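Side-chain contacts in GCN5-related N-acetyltransferase (Ralstonia eutropha JMP134, PDB 2Q0Y), which probably transfers acyl groups, as GNAT-family acetyltransferases generally do, and binds zinc and magnesium ions: residues R19-M22 with F23-A26; M58-G62 with A63-G67; V95-S98 with H99-R102. One frame throughout, in Å; residues are numbered along the deposited sequence.

How the contacts relate
From the N terminus the three contacts come in series, none enclosing or crossing another. Contact 1 covers the last turns of helix 12-25 and the next residue, closing no loop. Contact 2 closes the tight turn of the hairpin formed by strands 54-60 and 63-74, and contact 3 folds back the loop that leads from strand 86-95 to helix 104-118. Contacts 2 and 3 meet: Glu60 and His99 bind the same zinc ion, Leu65 packs on His99, and the backbones of Leu65 and Asp96 probably share a hydrogen bond. A salt bridge from Glu25, in the conformer given, to Arg100 of contact 3 ties the helix to the loop; contacts 1 and 2 do not touch.

Contact 1 of 3, residues R19-M22 with F23-A26; sequences REAM and FREA. With FMT (formic acid), chain G.
Phe23 turns the rim of its ring into the flat side of the Arg19 guanidinium. The two planes are 86° apart, and Phe23 CE2 sits 3.6 Å from Arg19 CZ, over the middle of the guanidinium, while Arg19 NE lies at the edge of the ring. Arg19, stretched out from CG to NE, runs alongside the ring and points the same way. Met22 covers one face of the same ring: its CE methyl is 3.5 Å from the Phe23 centroid and only 11° off the normal, a CH-pi contact. The selenium of this selenomethionine stands farther back above that face, so the pair is also a Met-aromatic contact. A bend at chi3 (73°) after an otherwise extended chain turns the methyl over the ring. All of this sits near the C-terminal end of helix 12-25, the first helix of the GNAT fold, where regular i to i+4 bonds such as Phe23 N to Arg19 O (3.1 Å) set the spacing of the side chains. At its tip Arg19 holds a formic acid molecule, probably from the crystallisation liquor, with a weak bond from NH1 to O2 and a straighter one from NH2 to O1 (3.2 Å). Asn92 also takes NH1, and Pro77 O of the second subunit takes NH2. In the conformer given here, Glu20 OE2 comes within 4.0 Å of Arg24 NH1, with no N-H aimed at it.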
# COMPACT_ATOMS: atom_id res chain seq x y z
N ARG A 19 -11.57 14.29 2.80
CA ARG A 19 -10.93 13.24 3.56
C ARG A 19 -11.59 13.08 4.92
O ARG A 19 -11.91 11.96 5.32
CB ARG A 19 -9.44 13.53 3.72
CG ARG A 19 -8.64 12.42 4.40
CD ARG A 19 -7.16 12.63 4.24
NE ARG A 19 -6.34 11.54 4.78
CZ ARG A 19 -6.08 10.40 4.16
NH1 ARG A 19 -6.63 10.11 2.98
NH2 ARG A 19 -5.32 9.50 4.73
N GLU A 20 -11.78 14.17 5.65
CA GLU A 20 -12.38 14.11 6.98
C GLU A 20 -13.81 13.56 6.91
O GLU A 20 -14.19 12.67 7.69
CB GLU A 20 -12.37 15.50 7.61
CG GLU A 20 -12.93 15.60 9.02
CD GLU A 20 -12.62 16.94 9.67
OE1 GLU A 20 -11.43 17.34 9.71
OE2 GLU A 20 -13.56 17.58 10.16
N ALA A 21 -14.60 14.08 5.96
CA ALA A 21 -16.01 13.67 5.84
C ALA A 21 -16.13 12.18 5.49
O ALA A 21 -16.95 11.46 6.07
CB ALA A 21 -16.75 14.53 4.80
N MSE A 22 -15.31 11.72 4.55
CA MSE A 22 -15.25 10.32 4.13
C MSE A 22 -14.96 9.39 5.32
O MSE A 22 -15.66 8.41 5.56
CB MSE A 22 -14.19 10.14 3.04
CG MSE A 22 -13.92 8.72 2.61
SE MSE A 22 -12.30 8.53 1.56
CE MSE A 22 -11.00 8.76 3.01
N PHE A 23 -13.92 9.72 6.09
CA PHE A 23 -13.57 8.91 7.26
C PHE A 23 -14.59 9.01 8.39
O PHE A 23 -14.86 8.02 9.08
CB PHE A 23 -12.18 9.28 7.78
CG PHE A 23 -11.03 8.69 6.98
CD1 PHE A 23 -10.97 7.33 6.72
CD2 PHE A 23 -9.99 9.50 6.55
CE1 PHE A 23 -9.90 6.78 6.04
CE2 PHE A 23 -8.93 8.97 5.85
CZ PHE A 23 -8.88 7.60 5.61
N ARG A 24 -15.16 10.19 8.62
CA ARG A 24 -16.14 10.36 9.68
C ARG A 24 -17.35 9.51 9.36
O ARG A 24 -17.87 8.79 10.22
CB ARG A 24 -16.56 11.82 9.81
CG ARG A 24 -17.59 12.10 10.87
CD ARG A 24 -17.88 13.59 10.98
NE ARG A 24 -18.29 14.16 9.69
CZ ARG A 24 -18.02 15.40 9.27
NH1 ARG A 24 -17.35 16.26 10.04
NH2 ARG A 24 -18.43 15.78 8.06
N GLU A 25 -17.80 9.58 8.11
CA GLU A 25 -18.99 8.83 7.70
C GLU A 25 -18.73 7.32 7.74
O GLU A 25 -19.66 6.54 7.94
CB GLU A 25 -19.49 9.31 6.32
CG GLU A 25 -20.25 10.66 6.38
CD GLU A 25 -20.50 11.30 5.01
OE1 GLU A 25 -20.50 10.55 4.02
OE2 GLU A 25 -20.71 12.54 4.93
N ALA A 26 -17.48 6.92 7.57
CA ALA A 26 -17.09 5.52 7.66
C ALA A 26 -16.89 5.05 9.11
O ALA A 26 -16.60 3.88 9.35
CB ALA A 26 -15.84 5.29 6.88
C FMT G . -5.58 7.25 2.21
O1 FMT G . -4.65 6.97 2.91
O2 FMT G . -6.71 7.10 2.61

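Contact 2 of 3, residues M58-G62 with A63-G67. With ZN (zinc ion), chain B.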
# COMPACT_ATOMS: atom_id res chain seq x y z
N MSE A 58 -15.98 17.16 -9.21
CA MSE A 58 -17.28 17.31 -9.87
C MSE A 58 -18.01 18.54 -9.31
O MSE A 58 -18.15 18.69 -8.09
CB MSE A 58 -18.16 16.08 -9.67
CG MSE A 58 -19.40 16.05 -10.53
SE MSE A 58 -18.92 15.63 -12.39
CE MSE A 58 -18.44 13.79 -12.16
N GLU A 59 -18.46 19.40 -10.21
CA GLU A 59 -19.11 20.65 -9.84
C GLU A 59 -20.49 20.78 -10.47
O GLU A 59 -20.73 20.32 -11.57
CB GLU A 59 -18.29 21.85 -10.31
CG GLU A 59 -16.88 21.86 -9.84
CD GLU A 59 -16.20 23.15 -10.17
OE1 GLU A 59 -16.40 23.65 -11.29
OE2 GLU A 59 -15.47 23.65 -9.30
N GLU A 60 -21.39 21.40 -9.71
CA GLU A 60 -22.73 21.75 -10.16
C GLU A 60 -22.75 23.26 -10.29
O GLU A 60 -22.62 23.97 -9.30
CB GLU A 60 -23.81 21.29 -9.16
CG GLU A 60 -25.20 21.84 -9.45
CD GLU A 60 -26.28 21.29 -8.54
OE1 GLU A 60 -25.94 20.53 -7.61
OE2 GLU A 60 -27.48 21.62 -8.75
N GLY A 61 -22.89 23.75 -11.51
CA GLY A 61 -22.86 25.19 -11.73
C GLY A 61 -21.68 25.85 -11.05
O GLY A 61 -21.84 26.90 -10.43
N GLY A 62 -20.51 25.23 -11.15
CA GLY A 62 -19.30 25.78 -10.54
C GLY A 62 -19.06 25.50 -9.05
O GLY A 62 -18.02 25.90 -8.51
N ALA A 63 -19.99 24.83 -8.37
CA ALA A 63 -19.85 24.50 -6.94
C ALA A 63 -19.41 23.04 -6.75
O ALA A 63 -20.12 22.15 -7.18
CB ALA A 63 -21.16 24.72 -6.22
N PRO A 64 -18.24 22.81 -6.13
CA PRO A 64 -17.77 21.44 -5.94
C PRO A 64 -18.68 20.60 -5.06
O PRO A 64 -19.00 21.01 -3.94
CB PRO A 64 -16.40 21.64 -5.27
CG PRO A 64 -16.00 23.03 -5.63
CD PRO A 64 -17.28 23.78 -5.58
N LEU A 65 -19.09 19.45 -5.59
CA LEU A 65 -19.97 18.49 -4.91
C LEU A 65 -19.26 17.18 -4.56
O LEU A 65 -19.76 16.39 -3.77
CB LEU A 65 -21.13 18.10 -5.84
CG LEU A 65 -22.21 19.09 -6.24
CD1 LEU A 65 -23.25 18.31 -6.97
CD2 LEU A 65 -22.81 19.80 -5.05
N ALA A 66 -18.13 16.93 -5.22
CA ALA A 66 -17.44 15.65 -5.07
C ALA A 66 -16.01 15.78 -5.55
O ALA A 66 -15.67 16.66 -6.33
CB ALA A 66 -18.14 14.57 -5.86
N GLY A 67 -15.17 14.85 -5.11
CA GLY A 67 -13.79 14.83 -5.53
C GLY A 67 -13.19 13.46 -5.39
O GLY A 67 -13.73 12.60 -4.68
ZN ZN B . -27.72 19.50 -7.05
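Glu60 and Leu65 meet beside the zinc ion: Leu65 CD1 lies 3.5 Å from Glu60 OE1 and also touches Glu60 CB. That oxygen, in the conformer given here, binds zinc at 2.1 Å, and His99 supplies the other protein ligand. Glu60 reaches the metal with CG anti to its backbone N (169°) and the rest of the chain extended. Next outward is the backbone that sets Glu60 in place. Glu60 and Ala63 form a hydrogen-bonded antiparallel pair, N to O and O to N, closing a type I' turn through Gly61 and Gly62, whose positive phi angles suit that turn. Beyond it lies a classic beta bulge, with Leu65 and Ala66 both facing Met58. Leu65 N makes the straight bond to Met58 O (2.8 Å) and Ala66 N a weak one (3.4 Å). Glu59 runs alongside Pro64, OE2 coming 3.8 Å from Pro64 CG, and makes a salt bridge to Arg5. Strand 2-6 flanks this hairpin beside strand 54-60 and strand 86-95 flanks it beside strand 63-74, while Met58 and Ala66 pack against helix 104-118 through Ile104.

Contact 3 of 3, residues V95-S98 with H99-R102; sequences VDPS and HRER. With ZN (zinc ion), chain B.
Arg100 doubles back from the loop onto Val95, Asp96 and Pro97. The loop follows strand 86-95 of the GNAT fold, and Arg100 opens the R-x-x-G-x-G signature whose loop, in relatives, binds the pyrophosphate of acetyl-CoA, and probably does so here. From CB, the first torsion of -73° places CG beside the backbone N, where it meets Asp96 O at 3.5 Å and Val95 CG1 at 4.0 Å. CD continues the extended chain past the CA of Pro97. NE then gives its hydrogen to Val95 O (2.8 Å), approaching from above the carbonyl plane. CZ lies beneath Pro97 CA, which covers one face of the guanidinium, off centre. NH2 bonds the same Val95 O, also at 2.8 Å, and comes close to the C=O direction. One carbonyl is thus gripped side-on by two nitrogens, with the oxygen almost in the guanidinium plane, which fixes the rotation of the group. NH2 has a second partner in Glu25, in the conformer given, a salt bridge to helix 12-25.

A second set of bonds holds His99. Asp96 OD2 accepts from Ser98 N (3.0 Å), an Asx turn, and from His99 ND1 (2.8 Å), the two donors reaching it from opposite faces of the carboxylate. The ND1 bond is nearly straight at 169° and lies in the ring plane, although carboxylate and ring are turned 50° apart. A backbone bond from His99 N to Asp96 O reinforces the turn. The bond from ND1 helps fix the ring's rotation and would probably make His99 a stronger metal ligand, and the ring's other nitrogen, His99 NE2, binds the zinc ion at 2.0 Å.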
# COMPACT_ATOMS: atom_id res chain seq x y z
N VAL A 95 -18.45 12.03 -2.11
CA VAL A 95 -19.58 12.62 -2.83
C VAL A 95 -20.57 13.25 -1.85
O VAL A 95 -21.00 12.60 -0.89
CB VAL A 95 -20.31 11.57 -3.72
CG1 VAL A 95 -21.43 12.22 -4.50
CG2 VAL A 95 -19.36 10.89 -4.69
N ASP A 96 -20.95 14.50 -2.09
CA ASP A 96 -21.95 15.19 -1.27
C ASP A 96 -23.16 14.27 -1.02
O ASP A 96 -23.69 13.70 -1.95
CB ASP A 96 -22.45 16.46 -1.96
CG ASP A 96 -23.58 17.13 -1.21
OD1 ASP A 96 -23.31 17.73 -0.16
OD2 ASP A 96 -24.74 17.07 -1.67
N PRO A 97 -23.58 14.13 0.25
CA PRO A 97 -24.67 13.25 0.62
C PRO A 97 -25.99 13.45 -0.11
O PRO A 97 -26.79 12.50 -0.19
CB PRO A 97 -24.84 13.53 2.11
CG PRO A 97 -23.56 13.95 2.57
CD PRO A 97 -22.95 14.72 1.44
N SER A 98 -26.26 14.66 -0.59
CA SER A 98 -27.48 14.93 -1.33
C SER A 98 -27.38 14.69 -2.83
O SER A 98 -28.34 14.96 -3.55
CB SER A 98 -27.93 16.35 -1.07
OG SER A 98 -28.23 16.46 0.31
N HIS A 99 -26.25 14.17 -3.28
CA HIS A 99 -25.99 13.94 -4.69
C HIS A 99 -25.45 12.54 -4.98
O HIS A 99 -24.65 12.36 -5.90
CB HIS A 99 -25.05 15.03 -5.22
CG HIS A 99 -25.71 16.37 -5.32
ND1 HIS A 99 -25.78 17.23 -4.24
CD2 HIS A 99 -26.36 16.98 -6.33
CE1 HIS A 99 -26.44 18.32 -4.60
NE2 HIS A 99 -26.81 18.19 -5.86
N ARG A 100 -25.93 11.56 -4.21
CA ARG A 100 -25.43 10.19 -4.34
C ARG A 100 -26.24 9.25 -5.24
O ARG A 100 -25.88 8.08 -5.39
CB ARG A 100 -25.24 9.59 -2.95
CG ARG A 100 -24.04 10.21 -2.31
CD ARG A 100 -23.78 9.70 -0.94
NE ARG A 100 -22.67 10.42 -0.35
CZ ARG A 100 -22.36 10.34 0.94
NH1 ARG A 100 -23.03 9.50 1.72
NH2 ARG A 100 -21.39 11.07 1.43
N GLU A 101 -27.27 9.76 -5.88
CA GLU A 101 -28.04 8.91 -6.79
C GLU A 101 -27.93 9.38 -8.23
O GLU A 101 -28.90 9.33 -8.99
CB GLU A 101 -29.51 8.87 -6.33
CG GLU A 101 -29.69 8.46 -4.86
CD GLU A 101 -29.01 7.12 -4.50
OE1 GLU A 101 -28.75 6.30 -5.41
OE2 GLU A 101 -28.74 6.89 -3.30
N ARG A 102 -26.74 9.82 -8.61
CA ARG A 102 -26.51 10.44 -9.90
C ARG A 102 -25.31 9.85 -10.65
O ARG A 102 -24.93 10.38 -11.69
CB ARG A 102 -26.27 11.95 -9.70
ZN ZN B . -27.72 19.50 -7.05
O HOH W 1 -28.20 11.51 -2.38